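Local structure of kappa-carrageenase (Zobellia galactanivorans, 5OCR) at residues K13-N18 with E211-V216; K96-Y101 with H230-V235; C205-N210 with K224-W229. The protein probably hydrolyses kappa-carrageenan, a sulfated galactan of red algae, through this family 16 glycoside hydrolase domain of a longer secreted protein. All blocks are in the same frame, centred on the assembly; numbering follows the deposited sequence.

Interaction 1: K13-N18 with E211-V216; sequences KTSNPN and EIIWYV
Lys13 and Tyr215 make the densest part of this contact, the backbone of one lying over the aromatic ring of the other. The carbonyl O of Lys13 sits 3.3 Å above the plane of the Tyr215 ring, over its centre. Beside it runs the aliphatic root of the lysine, whose CG comes to 3.6 Å from Tyr215 CE2, the two side chains crossing at about a right angle. With Lys13 CG anti to the backbone N (chi1 -179°) and a bend at chi2, this methylene rests by the ring while the rest of the chain leads away from the strand to an exposed end. The same carbonyl O is hydrogen-bonded to the hydroxyl of Tyr101, so its place over the ring does not leave it without a polar partner.

The tyrosine belongs to strand 211-216 of the beta-jellyroll, which pairs antiparallel with strands 200-207 and 219-225; residues 13-18 are an N-terminal loop laid against the side chains of Ile213 and Tyr215 on one face of this strand. Next along it, Ser15 CB meets the terminal methyl of Ile213, CD1, at 3.7 Å. Although Ser15 N approaches Tyr215 OH to 3.2 Å, the angle is too poor for a hydrogen bond. Both hydroxyls turn instead to Glu206 on the adjoining strand, Ser15 OG bonding OE2 and Tyr215 OH bonding OE1, so that one carboxylate ties loop to strand.

Beyond Ser15 the loop departs from the strand. Asn16 OD1 there accepts from Asn18 N at 2.9 Å in an Asx turn, and the exposed Pro17 and Asn18 stay clear of residues 211-216.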
loop_
_atom_site.group_PDB
_atom_site.type_symbol
_atom_site.label_atom_id
_atom_site.label_comp_id
_atom_site.label_asym_id
_atom_site.label_seq_id
_atom_site.Cartn_x
_atom_site.Cartn_y
_atom_site.Cartn_z
ATOM N N LYS A 13 15.222 -10.786 6.063
ATOM C CA LYS A 13 15.917 -10.402 7.291
ATOM C C LYS A 13 14.904 -10.368 8.432
ATOM O O LYS A 13 13.839 -9.799 8.248
ATOM C CB LYS A 13 16.537 -9.017 7.123
ATOM C CG LYS A 13 17.300 -8.512 8.328
ATOM C CD LYS A 13 18.613 -9.252 8.450
ATOM C CE LYS A 13 19.279 -8.549 9.586
ATOM N NZ LYS A 13 20.610 -9.114 9.597
ATOM N N THR A 14 15.213 -10.964 9.596
ATOM C CA THR A 14 14.233 -10.941 10.700
ATOM C C THR A 14 14.908 -10.516 11.997
ATOM O O THR A 14 16.160 -10.517 12.083
ATOM C CB THR A 14 13.561 -12.300 10.945
ATOM O OG1 THR A 14 14.583 -13.195 11.439
ATOM C CG2 THR A 14 12.953 -12.897 9.646
ATOM N N SER A 15 14.112 -10.230 13.019
ATOM C CA SER A 15 14.649 -9.650 14.240
ATOM C C SER A 15 15.259 -10.715 15.139
ATOM O O SER A 15 16.177 -10.421 15.886
ATOM C CB SER A 15 13.568 -8.912 14.964
ATOM O OG SER A 15 12.689 -9.851 15.532
ATOM N N ASN A 16 14.757 -11.945 15.045
ATOM C CA ASN A 16 15.231 -13.034 15.944
ATOM C C ASN A 16 15.487 -14.285 15.123
ATOM O O ASN A 16 14.531 -14.990 14.741
ATOM C CB ASN A 16 14.177 -13.266 17.009
ATOM C CG ASN A 16 14.629 -14.227 18.094
ATOM O OD1 ASN A 16 15.621 -14.938 17.940
ATOM N ND2 ASN A 16 13.852 -14.295 19.159
ATOM N N PRO A 17 16.778 -14.582 14.828
ATOM C CA PRO A 17 17.115 -15.789 14.026
ATOM C C PRO A 17 16.642 -17.079 14.708
ATOM O O PRO A 17 16.641 -18.121 14.081
ATOM C CB PRO A 17 18.683 -15.738 13.950
ATOM C CG PRO A 17 19.052 -15.068 15.236
ATOM C CD PRO A 17 18.001 -13.965 15.411
ATOM N N ASN A 18 16.195 -17.015 15.963
ATOM C CA ASN A 18 15.688 -18.231 16.596
ATOM C C ASN A 18 14.272 -18.596 16.164
ATOM O O ASN A 18 13.855 -19.739 16.338
ATOM C CB ASN A 18 15.840 -18.171 18.124
ATOM C CG ASN A 18 17.300 -18.210 18.548
ATOM O OD1 ASN A 18 18.168 -18.596 17.754
ATOM N ND2 ASN A 18 17.578 -17.823 19.792
ATOM N N GLU A 211 5.729 -5.600 18.547
ATOM C CA GLU A 211 6.409 -4.627 17.714
ATOM C C GLU A 211 6.145 -4.895 16.278
ATOM O O GLU A 211 5.757 -6.021 15.863
ATOM C CB GLU A 211 7.938 -4.818 17.877
ATOM C CG GLU A 211 8.504 -4.526 19.243
ATOM C CD GLU A 211 10.025 -4.620 19.214
ATOM O OE1 GLU A 211 10.532 -5.765 19.097
ATOM O OE2 GLU A 211 10.703 -3.566 19.319
ATOM N N ILE A 212 6.422 -3.873 15.489
ATOM C CA ILE A 212 6.303 -3.988 14.020
ATOM C C ILE A 212 7.689 -3.466 13.510
ATOM O O ILE A 212 8.156 -2.425 13.926
ATOM C CB ILE A 212 5.190 -3.093 13.462
ATOM C CG1 ILE A 212 3.806 -3.561 14.013
ATOM C CG2 ILE A 212 5.152 -3.167 11.910
ATOM C CD1 ILE A 212 2.796 -2.395 14.041
ATOM N N ILE A 213 8.312 -4.244 12.610
ATOM C CA ILE A 213 9.654 -3.861 12.167
ATOM C C ILE A 213 9.631 -3.872 10.639
ATOM O O ILE A 213 9.214 -4.853 10.031
ATOM C CB ILE A 213 10.689 -4.921 12.682
ATOM C CG1 ILE A 213 10.481 -5.083 14.235
ATOM C CG2 ILE A 213 12.137 -4.431 12.366
ATOM C CD1 ILE A 213 10.863 -6.467 14.713
ATOM N N TRP A 214 10.198 -2.848 10.032
ATOM C CA TRP A 214 10.212 -2.750 8.553
ATOM C C TRP A 214 11.596 -2.879 7.990
ATOM O O TRP A 214 12.610 -2.380 8.613
ATOM C CB TRP A 214 9.740 -1.374 8.189
ATOM C CG TRP A 214 8.289 -0.994 8.371
ATOM C CD1 TRP A 214 7.323 -0.905 7.370
ATOM C CD2 TRP A 214 7.602 -0.623 9.617
ATOM N NE1 TRP A 214 6.099 -0.519 7.886
ATOM C CE2 TRP A 214 6.233 -0.253 9.234
ATOM C CE3 TRP A 214 8.012 -0.462 10.962
ATOM C CZ2 TRP A 214 5.297 0.153 10.179
ATOM C CZ3 TRP A 214 7.085 -0.067 11.894
ATOM C CH2 TRP A 214 5.748 0.262 11.520
ATOM N N TYR A 215 11.676 -3.508 6.828
ATOM C CA TYR A 215 12.977 -3.763 6.181
ATOM C C TYR A 215 12.969 -3.331 4.736
ATOM O O TYR A 215 11.995 -3.459 4.028
ATOM C CB TYR A 215 13.241 -5.286 6.184
ATOM C CG TYR A 215 13.258 -5.886 7.578
ATOM C CD1 TYR A 215 12.077 -6.364 8.166
ATOM C CD2 TYR A 215 14.484 -5.976 8.280
ATOM C CE1 TYR A 215 12.122 -6.965 9.476
ATOM C CE2 TYR A 215 14.530 -6.530 9.595
ATOM C CZ TYR A 215 13.344 -7.041 10.121
ATOM O OH TYR A 215 13.400 -7.572 11.416
ATOM N N VAL A 216 14.067 -2.768 4.257
ATOM C CA VAL A 216 14.189 -2.459 2.806
ATOM C C VAL A 216 15.463 -3.148 2.361
ATOM O O VAL A 216 16.552 -2.872 2.939
ATOM C CB VAL A 216 14.177 -0.938 2.498
ATOM C CG1 VAL A 216 14.436 -0.632 1.001
ATOM C CG2 VAL A 216 12.883 -0.346 3.016
#

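Interaction 2: K96-Y101 with H230-V235; sequences KFTYGY and HRPMNV
A short antiparallel strand pairing, extended by side chains past its end, joins residues 96-101 to residues 230-235 in the jellyroll of this family 16 enzyme. It lies where strand 86-97 gives way to strand 100-107 and where strand 233-241 begins. Phe97 and Met233 form the hydrogen-bonded pair, Phe97 N to Met233 O and Met233 N to Phe97 O both measuring 2.8 Å. On the face carrying these two side chains, Val235 CG2 packs against Phe97 CD2 at 3.6 Å, and Val280 and Val282 of strand 273-285 continue the apolar layer.

The other face is more polar. Lys96 slants across the Pro232 ring, the two CB atoms touching, then bends at chi4 (-79°), which brings NZ to OD1 of Asn234 at 2.9 Å, in the carbonyl plane and on a lone pair. The amide is held through its nitrogen as well, since Asn234 ND2 donates to Ser93 O. A water accepts from Lys96 NZ and donates to Pro232 O, fastening the ammonium to the backbone of the partner segment as well.

The backbones are still close at Thr98 and part beyond it. The methyl CG2 of Thr98 packs on the carbonyl group of His230, while OG1 reaches His230 O through another water. Thr98 O is buried with no polar partner; the methyl CE of Met233 lies 3.9 Å from it.

At the far end Tyr99 and His230 meet at their edges, with the ring planes nearly perpendicular (81°). His230 NE2 bonds Asn226 O, and the other ring nitrogen, ND1, lies in the plane of the Tyr99 ring and shares a 2.8 Å hydrogen bond with its OH.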
loop_
_atom_site.group_PDB
_atom_site.type_symbol
_atom_site.label_atom_id
_atom_site.label_comp_id
_atom_site.label_asym_id
_atom_site.label_seq_id
_atom_site.Cartn_x
_atom_site.Cartn_y
_atom_site.Cartn_z
ATOM N N LYS A 96 -6.928 -13.389 5.452
ATOM C CA LYS A 96 -6.454 -12.329 6.429
ATOM C C LYS A 96 -5.394 -12.909 7.319
ATOM O O LYS A 96 -5.362 -14.144 7.599
ATOM C CB LYS A 96 -7.645 -11.896 7.318
ATOM C CG LYS A 96 -8.675 -11.091 6.508
ATOM C CD LYS A 96 -9.908 -10.854 7.399
ATOM C CE LYS A 96 -11.081 -10.253 6.577
ATOM N NZ LYS A 96 -10.891 -8.789 6.342
ATOM N N PHE A 97 -4.517 -12.038 7.836
ATOM C CA PHE A 97 -3.484 -12.478 8.754
ATOM C C PHE A 97 -3.336 -11.387 9.814
ATOM O O PHE A 97 -3.698 -10.286 9.616
ATOM C CB PHE A 97 -2.093 -12.479 8.023
ATOM C CG PHE A 97 -2.035 -13.419 6.864
ATOM C CD1 PHE A 97 -1.545 -14.709 7.034
ATOM C CD2 PHE A 97 -2.534 -13.009 5.602
ATOM C CE1 PHE A 97 -1.536 -15.582 5.928
ATOM C CE2 PHE A 97 -2.525 -13.861 4.519
ATOM C CZ PHE A 97 -2.026 -15.149 4.688
ATOM N N THR A 98 -2.710 -11.707 10.919
ATOM C CA THR A 98 -2.476 -10.619 11.918
ATOM C C THR A 98 -0.964 -10.533 12.079
ATOM O O THR A 98 -0.330 -9.590 11.552
ATOM C CB THR A 98 -3.201 -10.887 13.255
ATOM O OG1 THR A 98 -4.611 -11.116 13.053
ATOM C CG2 THR A 98 -3.029 -9.599 14.206
ATOM N N TYR A 99 -0.386 -11.569 12.626
ATOM C CA TYR A 99 1.038 -11.493 12.894
ATOM C C TYR A 99 1.774 -12.347 11.849
ATOM O O TYR A 99 1.213 -13.255 11.338
ATOM C CB TYR A 99 1.350 -12.033 14.245
ATOM C CG TYR A 99 0.636 -11.319 15.333
ATOM C CD1 TYR A 99 0.597 -9.925 15.410
ATOM C CD2 TYR A 99 0.097 -12.063 16.369
ATOM C CE1 TYR A 99 -0.127 -9.301 16.425
ATOM C CE2 TYR A 99 -0.587 -11.456 17.403
ATOM C CZ TYR A 99 -0.685 -10.070 17.419
ATOM O OH TYR A 99 -1.394 -9.481 18.463
ATOM N N GLY A 100 3.021 -12.055 11.542
ATOM C CA GLY A 100 3.733 -12.832 10.547
ATOM C C GLY A 100 4.803 -11.962 9.913
ATOM O O GLY A 100 5.133 -10.880 10.452
ATOM N N TYR A 101 5.310 -12.421 8.784
ATOM C CA TYR A 101 6.228 -11.633 8.000
ATOM C C TYR A 101 5.708 -11.458 6.594
ATOM O O TYR A 101 5.254 -12.450 5.983
ATOM C CB TYR A 101 7.602 -12.361 7.945
ATOM C CG TYR A 101 8.794 -11.490 7.551
ATOM C CD1 TYR A 101 9.684 -11.042 8.522
ATOM C CD2 TYR A 101 9.051 -11.200 6.195
ATOM C CE1 TYR A 101 10.742 -10.233 8.158
ATOM C CE2 TYR A 101 10.078 -10.345 5.855
ATOM C CZ TYR A 101 10.948 -9.934 6.851
ATOM O OH TYR A 101 12.044 -9.153 6.503
ATOM N N HIS A 230 -3.676 -5.278 15.877
ATOM C CA HIS A 230 -3.927 -6.626 16.297
ATOM C C HIS A 230 -5.146 -7.166 15.647
ATOM O O HIS A 230 -5.692 -8.150 16.176
ATOM C CB HIS A 230 -4.054 -6.736 17.830
ATOM C CG HIS A 230 -2.871 -6.107 18.569
ATOM N ND1 HIS A 230 -1.714 -6.748 18.711
ATOM C CD2 HIS A 230 -2.706 -4.859 19.171
ATOM C CE1 HIS A 230 -0.845 -5.997 19.412
ATOM N NE2 HIS A 230 -1.430 -4.824 19.658
ATOM N N ARG A 231 -5.655 -6.554 14.585
ATOM C CA ARG A 231 -6.875 -7.086 13.932
ATOM C C ARG A 231 -6.438 -7.900 12.686
ATOM O O ARG A 231 -5.355 -7.678 12.158
ATOM C CB ARG A 231 -7.758 -5.914 13.484
ATOM C CG ARG A 231 -8.323 -5.102 14.658
ATOM C CD ARG A 231 -9.152 -3.927 14.150
ATOM N NE ARG A 231 -10.040 -4.229 13.057
ATOM C CZ ARG A 231 -11.255 -4.752 13.214
ATOM N NH1 ARG A 231 -11.705 -5.017 14.427
ATOM N NH2 ARG A 231 -12.027 -4.970 12.160
ATOM N N PRO A 232 -7.281 -8.818 12.196
ATOM C CA PRO A 232 -6.925 -9.550 10.948
ATOM C C PRO A 232 -6.944 -8.585 9.749
ATOM O O PRO A 232 -7.829 -7.710 9.652
ATOM C CB PRO A 232 -8.092 -10.570 10.775
ATOM C CG PRO A 232 -8.652 -10.725 12.222
ATOM C CD PRO A 232 -8.557 -9.312 12.806
ATOM N N MET A 233 -5.896 -8.680 8.932
ATOM C CA MET A 233 -5.703 -7.740 7.803
ATOM C C MET A 233 -5.463 -8.511 6.518
ATOM O O MET A 233 -4.824 -9.586 6.527
ATOM C CB MET A 233 -4.420 -6.924 8.078
ATOM C CG MET A 233 -4.723 -5.905 9.239
ATOM S SD MET A 233 -3.199 -5.055 9.740
ATOM C CE MET A 233 -2.289 -6.343 10.523
ATOM N N ASN A 234 -5.926 -7.932 5.414
ATOM C CA ASN A 234 -5.703 -8.467 4.060
ATOM C C ASN A 234 -4.428 -7.924 3.474
ATOM O O ASN A 234 -4.028 -6.792 3.791
ATOM C CB ASN A 234 -6.842 -8.161 3.116
ATOM C CG ASN A 234 -8.181 -8.660 3.643
ATOM O OD1 ASN A 234 -8.800 -8.015 4.489
ATOM N ND2 ASN A 234 -8.615 -9.775 3.143
ATOM N N VAL A 235 -3.751 -8.823 2.755
ATOM C CA VAL A 235 -2.377 -8.498 2.198
ATOM C C VAL A 235 -2.573 -7.810 0.850
ATOM O O VAL A 235 -3.240 -8.355 -0.021
ATOM C CB VAL A 235 -1.478 -9.758 2.022
ATOM C CG1 VAL A 235 -0.103 -9.375 1.349
ATOM C CG2 VAL A 235 -1.312 -10.409 3.390
HETATM O O HOH W 1 -10.461 -7.641 8.943
HETATM O O HOH W 2 -11.851 -8.986 3.012
HETATM O O HOH W 3 -6.407 -10.738 15.133
#

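Interaction 3: C205-N210 with K224-W229; sequences CEVNQN and KPNKYW
Asn226 carries both hydrogen bonds between these segments, one from its side chain and one from its backbone. Its ND2 donates to Asn208 O at 2.8 Å in a nearly straight bond (169° at the hydrogen), with the acceptor close to the amide plane. Its backbone N donates to Asn210 O, also at 2.8 Å.

Two further bonds hold the amide within its own segment. With chi1 at -171°, CG points away from its own N, across the loop; ND2 makes a second bond, to Trp229 O at 3.0 Å, and OD1 accepts from Trp229 N. Three bonds thus fix the rotation of this buried amide. In the other segment, Asn208 OD1 takes the N-H of Asn210 at 2.8 Å, closing an Asx turn, and accepts from Glu211 N as well.

Packing around these bonds is modest. Val207 CG1 lies 4.0 Å from Asn226 ND2, and the CB of Asn226 rests against Gln209 O. Pro225 CA makes a weaker CA-H...O contact with the Asn210 carbonyl, while the ring of Tyr99 from a nearby loop touches Val207, Gln209 and Asn226.

Asn226 is the centre of an inverse gamma turn and the start of an Asx motif (OD1 to Trp229 N); its ND2 bridges to the turn after strand 200-207, at one end of three consecutive antiparallel strands of the jellyroll.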
loop_
_atom_site.group_PDB
_atom_site.type_symbol
_atom_site.label_atom_id
_atom_site.label_comp_id
_atom_site.label_asym_id
_atom_site.label_seq_id
_atom_site.Cartn_x
_atom_site.Cartn_y
_atom_site.Cartn_z
ATOM N N CYS A 205 8.083 -6.565 6.173
ATOM C CA CYS A 205 7.567 -6.113 7.476
ATOM C C CYS A 205 7.364 -7.332 8.364
ATOM O O CYS A 205 6.610 -8.303 7.940
ATOM C CB CYS A 205 6.224 -5.446 7.320
ATOM S SG CYS A 205 5.633 -4.569 8.780
ATOM N N GLU A 206 7.877 -7.238 9.582
ATOM C CA GLU A 206 7.653 -8.271 10.567
ATOM C C GLU A 206 6.695 -7.747 11.621
ATOM O O GLU A 206 6.962 -6.686 12.210
ATOM C CB GLU A 206 9.047 -8.645 11.122
ATOM C CG GLU A 206 8.987 -9.739 12.159
ATOM C CD GLU A 206 10.380 -9.976 12.744
ATOM O OE1 GLU A 206 11.361 -9.556 12.127
ATOM O OE2 GLU A 206 10.515 -10.730 13.755
ATOM N N VAL A 207 5.582 -8.463 11.871
ATOM C CA VAL A 207 4.513 -7.957 12.717
ATOM C C VAL A 207 4.310 -9.003 13.828
ATOM O O VAL A 207 4.023 -10.174 13.530
ATOM C CB VAL A 207 3.160 -7.820 11.970
ATOM C CG1 VAL A 207 2.079 -7.283 12.906
ATOM C CG2 VAL A 207 3.329 -6.896 10.757
ATOM N N ASN A 208 4.483 -8.598 15.077
ATOM C CA ASN A 208 4.165 -9.507 16.188
ATOM C C ASN A 208 3.318 -8.758 17.252
ATOM O O ASN A 208 3.035 -7.603 17.086
ATOM C CB ASN A 208 5.452 -10.173 16.780
ATOM C CG ASN A 208 6.421 -9.175 17.356
ATOM O OD1 ASN A 208 6.069 -8.332 18.217
ATOM N ND2 ASN A 208 7.659 -9.297 16.961
ATOM N N GLN A 209 2.931 -9.423 18.361
ATOM C CA GLN A 209 2.051 -8.735 19.324
ATOM C C GLN A 209 2.709 -7.560 19.965
ATOM O O GLN A 209 2.005 -6.707 20.515
ATOM C CB GLN A 209 1.573 -9.727 20.424
ATOM C CG GLN A 209 2.741 -10.295 21.177
ATOM C CD GLN A 209 2.353 -11.291 22.240
ATOM O OE1 GLN A 209 1.293 -11.200 22.866
ATOM N NE2 GLN A 209 3.233 -12.270 22.451
ATOM N N ASN A 210 4.042 -7.534 19.961
ATOM C CA ASN A 210 4.768 -6.475 20.615
ATOM C C ASN A 210 5.292 -5.297 19.770
ATOM O O ASN A 210 5.335 -4.147 20.226
ATOM C CB ASN A 210 5.982 -7.076 21.341
ATOM C CG ASN A 210 5.589 -8.120 22.370
ATOM O OD1 ASN A 210 6.220 -9.230 22.439
ATOM N ND2 ASN A 210 4.610 -7.800 23.194
ATOM N N LYS A 224 8.313 0.018 15.442
ATOM C CA LYS A 224 7.362 0.711 16.330
ATOM C C LYS A 224 6.680 -0.274 17.240
ATOM O O LYS A 224 6.469 -1.440 16.884
ATOM C CB LYS A 224 6.225 1.443 15.600
ATOM C CG LYS A 224 6.625 2.487 14.554
ATOM C CD LYS A 224 7.181 3.711 15.227
ATOM C CE LYS A 224 6.872 4.867 14.299
ATOM N NZ LYS A 224 7.923 5.907 14.559
ATOM N N PRO A 225 6.304 0.190 18.439
ATOM C CA PRO A 225 5.513 -0.766 19.277
ATOM C C PRO A 225 4.178 -1.076 18.655
ATOM O O PRO A 225 3.574 -0.187 18.066
ATOM C CB PRO A 225 5.190 0.067 20.552
ATOM C CG PRO A 225 6.336 1.067 20.594
ATOM C CD PRO A 225 6.615 1.458 19.137
ATOM N N ASN A 226 3.665 -2.292 18.874
ATOM C CA ASN A 226 2.326 -2.667 18.232
ATOM C C ASN A 226 1.190 -2.292 19.156
ATOM O O ASN A 226 0.734 -3.100 20.000
ATOM C CB ASN A 226 2.309 -4.172 17.885
ATOM C CG ASN A 226 1.104 -4.520 17.057
ATOM O OD1 ASN A 226 0.235 -3.665 16.956
ATOM N ND2 ASN A 226 1.071 -5.682 16.426
ATOM N N LYS A 227 0.751 -1.033 19.062
ATOM C CA LYS A 227 -0.262 -0.568 19.992
ATOM C C LYS A 227 -1.630 -1.044 19.576
ATOM O O LYS A 227 -2.377 -1.549 20.411
ATOM C CB LYS A 227 -0.251 0.967 20.055
ATOM C CG LYS A 227 -1.011 1.533 21.193
ATOM C CD LYS A 227 -0.403 2.949 21.396
ATOM C CE LYS A 227 -1.280 3.763 22.287
ATOM N NZ LYS A 227 -0.567 5.074 22.261
ATOM N N TYR A 228 -1.959 -0.855 18.306
ATOM C CA TYR A 228 -3.360 -1.040 17.863
ATOM C C TYR A 228 -3.540 -2.135 16.853
ATOM O O TYR A 228 -4.667 -2.487 16.584
ATOM C CB TYR A 228 -3.847 0.259 17.257
ATOM C CG TYR A 228 -3.922 1.394 18.231
ATOM C CD1 TYR A 228 -4.622 1.262 19.437
ATOM C CD2 TYR A 228 -3.312 2.629 17.931
ATOM C CE1 TYR A 228 -4.706 2.359 20.339
ATOM C CE2 TYR A 228 -3.391 3.701 18.798
ATOM C CZ TYR A 228 -4.035 3.558 20.011
ATOM O OH TYR A 228 -4.093 4.667 20.861
ATOM N N TRP A 229 -2.440 -2.648 16.267
ATOM C CA TRP A 229 -2.447 -3.428 15.028
ATOM C C TRP A 229 -2.531 -4.914 15.276
ATOM O O TRP A 229 -1.590 -5.711 14.961
ATOM C CB TRP A 229 -1.233 -3.011 14.142
ATOM C CG TRP A 229 -1.385 -1.565 13.861
ATOM C CD1 TRP A 229 -2.127 -1.001 12.817
ATOM C CD2 TRP A 229 -0.865 -0.440 14.649
ATOM N NE1 TRP A 229 -2.119 0.371 12.912
ATOM C CE2 TRP A 229 -1.401 0.768 14.037
ATOM C CE3 TRP A 229 -0.051 -0.324 15.821
ATOM C CZ2 TRP A 229 -1.110 2.067 14.584
ATOM C CZ3 TRP A 229 0.213 0.985 16.361
ATOM C CH2 TRP A 229 -0.298 2.109 15.739
#

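In the fold
From the N terminus, the loop 13-18 meets strand 211-216 only after nearly two hundred residues, so interaction 1 closes the longest loop. Residues 96-101 fall inside that loop but pair with 230-235 beyond its end, making interactions 1 and 2 cross. Interaction 3, joining 205-210 to 224-229, is nested within interaction 2 and crosses interaction 1, whose strand 211-216 runs between its two segments. Strand 211-216 bonds to both neighbours, through Ile213 O to Glu206 N and Ile212 N to Lys224 O. Gly100 O to Val207 N links interactions 2 and 3, and the N-terminal loop also touches strand 100-107 of the jellyroll.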